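Local structure of Es1 family protein (Ehrlichia chaffeensis, 3L3B) at residues D109-P114 and R145-A150; L46-L51 and V56-F61. The protein is of unknown function but has the amidotransferase-like fold of the DJ-1/PfpI family, with a probable link to isoprenoid biosynthesis. One frame throughout, in Å; residues are numbered along the deposited sequence.

Contact 1: D109-P114 and R145-A150; sequences DMLVIP and REFYNA
Leu111 and Phe147 lie nearest each other along the two backbones, with Leu111 CA 7.1 Å from Phe147 CA. Leu111 belongs to strand 110-113 of the central sheet. Phe147 sits in the last turn of helix 138-149, which lies over one face of that sheet. The helix ends just past the contact: Asn149 N still donates a hydrogen bond to Arg145 O, and Ala150 is the first residue to leave helical geometry. No hydrogen bond joins the two segments.

The Phe147 ring bridges the gap from helix to strand. With chi1 at -87° its CG is anti to the carbonyl carbon, and the ring reaches out from the helix to the strand backbone. Leu111 CB stands 3.7 Å from the centroid of the Phe147 ring, only 6° off the ring normal. This is a CH-pi contact almost exactly over the centre of one face. The Leu111 branch carries on across the same ring: CD2 lies 3.8 Å from Phe147 CD2, and CD1 is 4.1 Å from Phe147 CE2. The two side chains cross at about a right angle. Met110 O touches the ring rim obliquely, 3.3 Å from Phe147 CE1, on the same face as Leu111 CB.

Around the pair, Val105 also packs on Phe147, and Ala27 and Ile29 of strand 24-29 touch Leu111. Backbone hydrogen bonds of Leu111 with Pro153 and Gly155 hold the strand beside strand 154-157.

The join is thus carried by dispersion and CH-pi attraction. The touch of Met110 O on the ring is van der Waals packing. Three buried residues take part, and their contact seats the end of helix 138-149 on the sheet of this alpha/beta fold.

Contact 2: L46-L51 and V56-F61; sequences LVMLEL and VNFKCF
Met48 and Phe58 form the centre of the contact and cross at about a right angle. Met48 CB touches Phe58 CZ at 3.6 Å. Met48 CG lies over one ring face, 4.1 Å from the Phe58 centroid and 29° off the normal, a CH-pi contact. The extended CB-CG bond carries SD on past the ring, which it meets obliquely at 3.6 Å from Phe58 CE1, a Met-aromatic contact. Farther along the strand, Met48 SD also meets Cys60 SG loosely, at 4.3 Å.

Toward the end of the helix, Leu51 fills the angle between Phe58 and Val56. Its CB approaches Phe58 CD2 obliquely, and its CD2 packs 3.9 Å from Val56 CG1. The polar edge is the turn itself. Val56 N donates to Leu51 O at 3.0 Å, somewhat bent at 158°, with the donor above the carbonyl plane. This bond spans the turn, from the last turn of the helix to Val56.

The two axes run roughly antiparallel, at 144°, and approach to 8.3 Å. Strand 24-29, helix 41-53 and strand 56-62 make a beta-alpha-beta crossover, and this contact is its returning half. Ser26 and Val28 of strand 24-29 pack on Leu51. Helix 221-238 packs against Leu46 and Glu50, and Arg42 of the second subunit packs on Met48.

From the N terminus the chain runs through strand 24-29 into helix 41-53. Contact 2 then closes a short loop of four residues between 46-51 and 56-61. After strand 97-99 the chain enters strand 110-113, and contact 1 closes a longer loop of 30 residues, including helix 117-123, back to 145-150. The two loops follow in series and do not interlock. Both contacts reach the same sheet, and their helices, 138-149 and 41-53, lie on opposite faces of it. Leu111 meets helix 138-149, whereas Met110 CE and Val112 CG1 pack on Leu51 CD2 and Val47 CG1 of helix 41-53. Together they fix helices on both sides, giving the alpha/beta/alpha sandwich of the DJ-1/PfpI family.

Contact 1: D109-P114 and R145-A150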
ATOM      1  N   ASP B 109      17.459  13.806   6.835  1.00 11.25           N
ATOM      2  CA  ASP B 109      18.291  14.158   5.689  1.00 11.31           C
ATOM      3  C   ASP B 109      17.519  14.540   4.416  1.00 11.38           C
ATOM      4  O   ASP B 109      18.081  15.194   3.529  1.00 11.70           O
ATOM      5  CB  ASP B 109      19.168  12.964   5.333  1.00 11.38           C
ATOM      6  CG  ASP B 109      19.990  12.518   6.475  1.00 12.92           C
ATOM      7  OD1 ASP B 109      20.959  13.201   6.795  1.00 13.43           O
ATOM      8  OD2 ASP B 109      19.662  11.495   7.070  1.00 13.24           O
ATOM      9  N   MET B 110      16.254  14.114   4.324  1.00 10.89           N
ATOM     10  CA  MET B 110      15.453  14.247   3.118  1.00 10.61           C
ATOM     11  C   MET B 110      13.954  14.098   3.459  1.00 10.13           C
ATOM     12  O   MET B 110      13.606  13.668   4.555  1.00  9.08           O
ATOM     13  CB  MET B 110      15.860  13.182   2.085  1.00 10.04           C
ATOM     14  CG  MET B 110      15.712  11.676   2.556  1.00 14.99           C
ATOM     15  SD  MET B 110      16.170  10.406   1.294  1.00 15.10           S
ATOM     16  CE  MET B 110      14.610  10.203   0.459  1.00 21.47           C
ATOM     17  N   LEU B 111      13.115  14.401   2.471  1.00  9.92           N
ATOM     18  CA  LEU B 111      11.674  14.367   2.544  1.00  9.74           C
ATOM     19  C   LEU B 111      11.177  13.724   1.281  1.00 10.53           C
ATOM     20  O   LEU B 111      11.681  14.024   0.207  1.00  8.96           O
ATOM     21  CB  LEU B 111      11.135  15.802   2.629  1.00 10.52           C
ATOM     22  CG  LEU B 111       9.629  15.989   2.551  1.00 11.44           C
ATOM     23  CD1 LEU B 111       8.986  15.310   3.794  1.00  9.49           C
ATOM     24  CD2 LEU B 111       9.240  17.415   2.433  1.00  9.21           C
ATOM     25  N   VAL B 112      10.214  12.794   1.405  1.00 10.41           N
ATOM     26  CA  VAL B 112       9.505  12.266   0.240  1.00 10.15           C
ATOM     27  C   VAL B 112       7.997  12.489   0.428  1.00  9.02           C
ATOM     28  O   VAL B 112       7.453  12.315   1.536  1.00  8.83           O
ATOM     29  CB  VAL B 112       9.855  10.793  -0.052  1.00 10.02           C
ATOM     30  CG1 VAL B 112       9.263  10.360  -1.398  1.00  9.86           C
ATOM     31  CG2 VAL B 112      11.364  10.616  -0.067  1.00 11.49           C
ATOM     32  N   ILE B 113       7.354  12.948  -0.647  1.00  8.71           N
ATOM     33  CA  ILE B 113       5.937  13.167  -0.703  1.00  8.55           C
ATOM     34  C   ILE B 113       5.312  12.283  -1.796  1.00  8.60           C
ATOM     35  O   ILE B 113       5.314  12.643  -2.975  1.00  8.21           O
ATOM     36  CB  ILE B 113       5.613  14.629  -1.029  1.00  7.64           C
ATOM     37  CG1 ILE B 113       6.471  15.559  -0.163  1.00 11.91           C
ATOM     38  CG2 ILE B 113       4.144  14.865  -0.784  1.00  9.87           C
ATOM     39  CD1 ILE B 113       6.502  17.033  -0.610  1.00 10.77           C
ATOM     40  N   PRO B 114       4.729  11.140  -1.404  1.00  8.51           N
ATOM     41  CA  PRO B 114       3.974  10.365  -2.395  1.00  8.01           C
ATOM     42  C   PRO B 114       2.851  11.193  -3.002  1.00  7.99           C
ATOM     43  O   PRO B 114       2.457  12.226  -2.448  1.00  6.63           O
ATOM     44  CB  PRO B 114       3.405   9.221  -1.565  1.00  8.97           C
ATOM     45  CG  PRO B 114       4.322   9.076  -0.392  1.00  8.89           C
ATOM     46  CD  PRO B 114       4.855  10.448  -0.116  1.00  8.91           C
ATOM     47  N   ARG B 145       9.185  24.007   2.944  1.00 13.25           N
ATOM     48  CA  ARG B 145      10.141  25.123   2.923  1.00 13.87           C
ATOM     49  C   ARG B 145      11.298  24.907   3.917  1.00 13.59           C
ATOM     50  O   ARG B 145      12.424  25.319   3.638  1.00 13.06           O
ATOM     51  CB  ARG B 145       9.443  26.463   3.228  1.00 14.73           C
ATOM     52  CG  ARG B 145       8.425  26.906   2.164  1.00 16.39           C
ATOM     53  CD  ARG B 145       9.138  27.679   1.094  1.00 21.26           C
ATOM     54  NE  ARG B 145       8.278  28.384   0.145  1.00 21.54           N
ATOM     55  CZ  ARG B 145       8.096  29.694   0.096  1.00 20.52           C
ATOM     56  NH1 ARG B 145       7.330  30.205  -0.872  1.00 19.86           N
ATOM     57  NH2 ARG B 145       8.678  30.499   0.988  1.00 22.28           N
ATOM     58  N   GLU B 146      11.039  24.280   5.078  1.00 13.09           N
ATOM     59  CA  GLU B 146      12.124  24.043   6.030  1.00 12.31           C
ATOM     60  C   GLU B 146      13.137  23.065   5.467  1.00 11.03           C
ATOM     61  O   GLU B 146      14.337  23.264   5.606  1.00  9.55           O
ATOM     62  CB  GLU B 146      11.634  23.577   7.403  1.00 13.04           C
ATOM     63  CG  GLU B 146      11.172  24.700   8.299  1.00 17.29           C
ATOM     64  CD  GLU B 146      10.916  24.233   9.712  1.00 20.64           C
ATOM     65  OE1 GLU B 146      11.881  24.154  10.491  1.00 21.07           O
ATOM     66  OE2 GLU B 146       9.751  23.922  10.036  1.00 25.34           O
ATOM     67  N   PHE B 147      12.653  22.021   4.812  1.00 10.90           N
ATOM     68  CA  PHE B 147      13.547  21.069   4.134  1.00 10.45           C
ATOM     69  C   PHE B 147      14.285  21.811   3.016  1.00  9.91           C
ATOM     70  O   PHE B 147      15.503  21.696   2.899  1.00 10.05           O
ATOM     71  CB  PHE B 147      12.789  19.883   3.551  1.00 10.29           C
ATOM     72  CG  PHE B 147      12.596  18.740   4.535  1.00 10.63           C
ATOM     73  CD1 PHE B 147      13.614  17.802   4.740  1.00 10.83           C
ATOM     74  CD2 PHE B 147      11.463  18.660   5.289  1.00  9.95           C
ATOM     75  CE1 PHE B 147      13.469  16.764   5.661  1.00 13.91           C
ATOM     76  CE2 PHE B 147      11.313  17.636   6.215  1.00 12.23           C
ATOM     77  CZ  PHE B 147      12.329  16.681   6.384  1.00 10.81           C
ATOM     78  N   TYR B 148      13.564  22.583   2.224  1.00  9.50           N
ATOM     79  CA  TYR B 148      14.206  23.300   1.100  1.00 10.48           C
ATOM     80  C   TYR B 148      15.227  24.298   1.589  1.00 10.91           C
ATOM     81  O   TYR B 148      16.365  24.357   1.079  1.00  9.59           O
ATOM     82  CB  TYR B 148      13.180  24.004   0.216  1.00 11.05           C
ATOM     83  CG  TYR B 148      13.830  24.733  -0.916  1.00 10.11           C
ATOM     84  CD1 TYR B 148      14.327  24.044  -2.003  1.00  9.72           C
ATOM     85  CD2 TYR B 148      13.991  26.114  -0.874  1.00  9.27           C
ATOM     86  CE1 TYR B 148      14.961  24.719  -3.033  1.00  9.79           C
ATOM     87  CE2 TYR B 148      14.626  26.810  -1.914  1.00 10.13           C
ATOM     88  CZ  TYR B 148      15.095  26.093  -2.984  1.00  9.88           C
ATOM     89  OH  TYR B 148      15.757  26.742  -3.996  1.00  9.90           O
ATOM     90  N   ASN B 149      14.871  25.081   2.600  1.00 11.91           N
ATOM     91  CA  ASN B 149      15.847  26.076   3.095  1.00 12.11           C
ATOM     92  C   ASN B 149      17.059  25.445   3.813  1.00 12.27           C
ATOM     93  O   ASN B 149      18.103  26.035   3.845  1.00 10.25           O
ATOM     94  CB  ASN B 149      15.157  27.121   3.974  1.00 13.49           C
ATOM     95  CG  ASN B 149      14.243  28.033   3.172  1.00 14.81           C
ATOM     96  OD1 ASN B 149      13.155  28.385   3.628  1.00 19.02           O
ATOM     97  ND2 ASN B 149      14.664  28.387   1.948  1.00 15.03           N
ATOM     98  N   ALA B 150      16.908  24.241   4.374  1.00 11.94           N
ATOM     99  CA  ALA B 150      18.032  23.481   4.919  1.00 12.25           C
ATOM    100  C   ALA B 150      18.804  22.656   3.860  1.00 12.41           C
ATOM    101  O   ALA B 150      19.654  21.871   4.238  1.00 13.79           O
ATOM    102  CB  ALA B 150      17.548  22.546   6.059  1.00 12.63           C
TER

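Contact 2: L46-L51 and V56-F61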
ATOM      1  N   LEU B  46       5.631   1.901  -2.081  1.00  8.22           N
ATOM      2  CA  LEU B  46       6.840   1.704  -2.892  1.00  7.95           C
ATOM      3  C   LEU B  46       7.971   2.673  -2.481  1.00  8.48           C
ATOM      4  O   LEU B  46       9.170   2.313  -2.526  1.00  9.33           O
ATOM      5  CB  LEU B  46       6.510   1.749  -4.387  1.00  7.73           C
ATOM      6  CG  LEU B  46       5.555   0.695  -4.947  1.00 10.31           C
ATOM      7  CD1 LEU B  46       5.197   1.018  -6.398  1.00 10.65           C
ATOM      8  CD2 LEU B  46       6.116  -0.703  -4.804  1.00 11.83           C
ATOM      9  N   VAL B  47       7.588   3.885  -2.089  1.00  8.00           N
ATOM     10  CA  VAL B  47       8.510   4.856  -1.495  1.00  8.84           C
ATOM     11  C   VAL B  47       9.124   4.260  -0.200  1.00  9.57           C
ATOM     12  O   VAL B  47      10.335   4.301  -0.013  1.00 10.26           O
ATOM     13  CB  VAL B  47       7.821   6.175  -1.212  1.00  7.83           C
ATOM     14  CG1 VAL B  47       8.591   6.996  -0.131  1.00  8.25           C
ATOM     15  CG2 VAL B  47       7.673   6.976  -2.501  1.00 10.88           C
ATOM     16  N   MET B  48       8.303   3.703   0.677  1.00  9.00           N
ATOM     17  CA  MET B  48       8.809   3.114   1.928  1.00  9.13           C
ATOM     18  C   MET B  48       9.667   1.868   1.691  1.00  9.86           C
ATOM     19  O   MET B  48      10.666   1.682   2.378  1.00 10.38           O
ATOM     20  CB  MET B  48       7.655   2.741   2.864  1.00 10.37           C
ATOM     21  CG  MET B  48       6.839   3.907   3.316  1.00  9.89           C
ATOM     22  SD  MET B  48       5.609   3.439   4.555  1.00 15.08           S
ATOM     23  CE  MET B  48       4.458   2.540   3.545  1.00 14.75           C
ATOM     24  N   LEU B  49       9.294   1.032   0.715  1.00  9.34           N
ATOM     25  CA  LEU B  49      10.086  -0.154   0.331  1.00  9.78           C
ATOM     26  C   LEU B  49      11.483   0.248  -0.140  1.00  9.39           C
ATOM     27  O   LEU B  49      12.481  -0.247   0.373  1.00  9.14           O
ATOM     28  CB  LEU B  49       9.356  -0.961  -0.749  1.00  9.79           C
ATOM     29  CG  LEU B  49      10.032  -2.148  -1.420  1.00 10.95           C
ATOM     30  CD1 LEU B  49      10.232  -3.239  -0.428  1.00  9.53           C
ATOM     31  CD2 LEU B  49       9.239  -2.640  -2.601  1.00 10.31           C
ATOM     32  N   GLU B  50      11.555   1.182  -1.079  1.00  9.11           N
ATOM     33  CA  GLU B  50      12.844   1.665  -1.593  1.00  9.29           C
ATOM     34  C   GLU B  50      13.687   2.466  -0.608  1.00  8.34           C
ATOM     35  O   GLU B  50      14.904   2.365  -0.625  1.00  8.91           O
ATOM     36  CB  GLU B  50      12.626   2.446  -2.892  1.00 10.18           C
ATOM     37  CG  GLU B  50      12.068   1.528  -3.983  1.00 12.58           C
ATOM     38  CD  GLU B  50      13.062   0.414  -4.298  1.00 17.52           C
ATOM     39  OE1 GLU B  50      12.785  -0.752  -3.946  1.00 21.77           O
ATOM     40  OE2 GLU B  50      14.145   0.712  -4.833  1.00 15.54           O
ATOM     41  N   LEU B  51      13.073   3.272   0.255  1.00  8.63           N
ATOM     42  CA  LEU B  51      13.845   3.855   1.359  1.00  8.67           C
ATOM     43  C   LEU B  51      14.467   2.736   2.174  1.00  9.09           C
ATOM     44  O   LEU B  51      15.664   2.755   2.443  1.00  7.58           O
ATOM     45  CB  LEU B  51      12.995   4.766   2.253  1.00  8.45           C
ATOM     46  CG  LEU B  51      12.578   6.097   1.618  1.00  9.32           C
ATOM     47  CD1 LEU B  51      11.506   6.788   2.447  1.00  7.49           C
ATOM     48  CD2 LEU B  51      13.818   7.036   1.414  1.00  6.20           C
ATOM     49  N   VAL B  56      17.542   3.440   4.656  1.00 12.84           N
ATOM     50  CA  VAL B  56      17.120   4.775   5.077  1.00 13.01           C
ATOM     51  C   VAL B  56      15.914   4.585   5.964  1.00 14.08           C
ATOM     52  O   VAL B  56      14.849   4.091   5.521  1.00 12.39           O
ATOM     53  CB  VAL B  56      16.752   5.689   3.897  1.00 13.04           C
ATOM     54  CG1 VAL B  56      16.307   7.057   4.425  1.00 12.84           C
ATOM     55  CG2 VAL B  56      17.910   5.807   2.919  1.00 11.75           C
ATOM     56  N   ASN B  57      16.075   4.925   7.237  1.00 15.05           N
ATOM     57  CA  ASN B  57      14.963   4.793   8.178  1.00 15.36           C
ATOM     58  C   ASN B  57      13.972   5.913   7.863  1.00 15.03           C
ATOM     59  O   ASN B  57      14.359   6.973   7.306  1.00 14.42           O
ATOM     60  CB  ASN B  57      15.499   4.884   9.623  1.00 16.80           C
ATOM     61  CG  ASN B  57      16.198   3.556  10.101  1.00 19.99           C
ATOM     62  OD1 ASN B  57      16.173   2.531   9.414  1.00 23.57           O
ATOM     63  ND2 ASN B  57      16.817   3.598  11.277  1.00 23.56           N
ATOM     64  N   PHE B  58      12.709   5.740   8.197  1.00 13.15           N
ATOM     65  CA  PHE B  58      11.786   6.820   7.921  1.00 13.11           C
ATOM     66  C   PHE B  58      10.724   6.992   8.967  1.00 13.72           C
ATOM     67  O   PHE B  58      10.461   6.092   9.784  1.00 12.78           O
ATOM     68  CB  PHE B  58      11.126   6.626   6.543  1.00 12.91           C
ATOM     69  CG  PHE B  58      10.382   5.301   6.401  1.00 12.54           C
ATOM     70  CD1 PHE B  58       9.110   5.158   6.874  1.00 15.21           C
ATOM     71  CD2 PHE B  58      10.973   4.225   5.780  1.00 13.43           C
ATOM     72  CE1 PHE B  58       8.439   3.935   6.762  1.00 15.29           C
ATOM     73  CE2 PHE B  58      10.306   3.020   5.649  1.00 14.60           C
ATOM     74  CZ  PHE B  58       9.043   2.890   6.153  1.00 13.97           C
ATOM     75  N   LYS B  59      10.096   8.165   8.909  1.00 13.85           N
ATOM     76  CA  LYS B  59       8.974   8.522   9.782  1.00 13.05           C
ATOM     77  C   LYS B  59       7.914   9.225   8.980  1.00 11.62           C
ATOM     78  O   LYS B  59       8.177  10.152   8.200  1.00 11.78           O
ATOM     79  CB  LYS B  59       9.418   9.451  10.928  1.00 12.46           C
ATOM     80  CG  LYS B  59       9.893   8.766  12.171  1.00 15.49           C
ATOM     81  CD  LYS B  59      10.370   9.788  13.207  1.00 15.30           C
ATOM     82  CE  LYS B  59      10.737   9.170  14.530  1.00 15.58           C
ATOM     83  NZ  LYS B  59      10.819  10.246  15.541  1.00 16.50           N
ATOM     84  N   CYS B  60       6.690   8.825   9.232  1.00 10.77           N
ATOM     85  CA  CYS B  60       5.576   9.323   8.509  1.00 10.92           C
ATOM     86  C   CYS B  60       4.944  10.439   9.313  1.00 10.63           C
ATOM     87  O   CYS B  60       4.775  10.307  10.536  1.00 11.48           O
ATOM     88  CB  CYS B  60       4.555   8.239   8.254  1.00 10.96           C
ATOM     89  SG  CYS B  60       5.055   6.938   7.009  1.00 13.77           S
ATOM     90  N   PHE B  61       4.481  11.458   8.587  1.00 10.03           N
ATOM     91  CA  PHE B  61       3.829  12.629   9.156  1.00 10.79           C
ATOM     92  C   PHE B  61       2.603  12.966   8.374  1.00  9.68           C
ATOM     93  O   PHE B  61       2.560  12.752   7.192  1.00 10.46           O
ATOM     94  CB  PHE B  61       4.773  13.840   9.063  1.00  9.66           C
ATOM     95  CG  PHE B  61       5.974  13.695   9.871  1.00 11.17           C
ATOM     96  CD1 PHE B  61       5.953  14.036  11.223  1.00  6.38           C
ATOM     97  CD2 PHE B  61       7.150  13.204   9.305  1.00 11.33           C
ATOM     98  CE1 PHE B  61       7.089  13.910  11.982  1.00  9.29           C
ATOM     99  CE2 PHE B  61       8.278  13.040  10.070  1.00 11.41           C
ATOM    100  CZ  PHE B  61       8.247  13.394  11.423  1.00 10.17           C
TER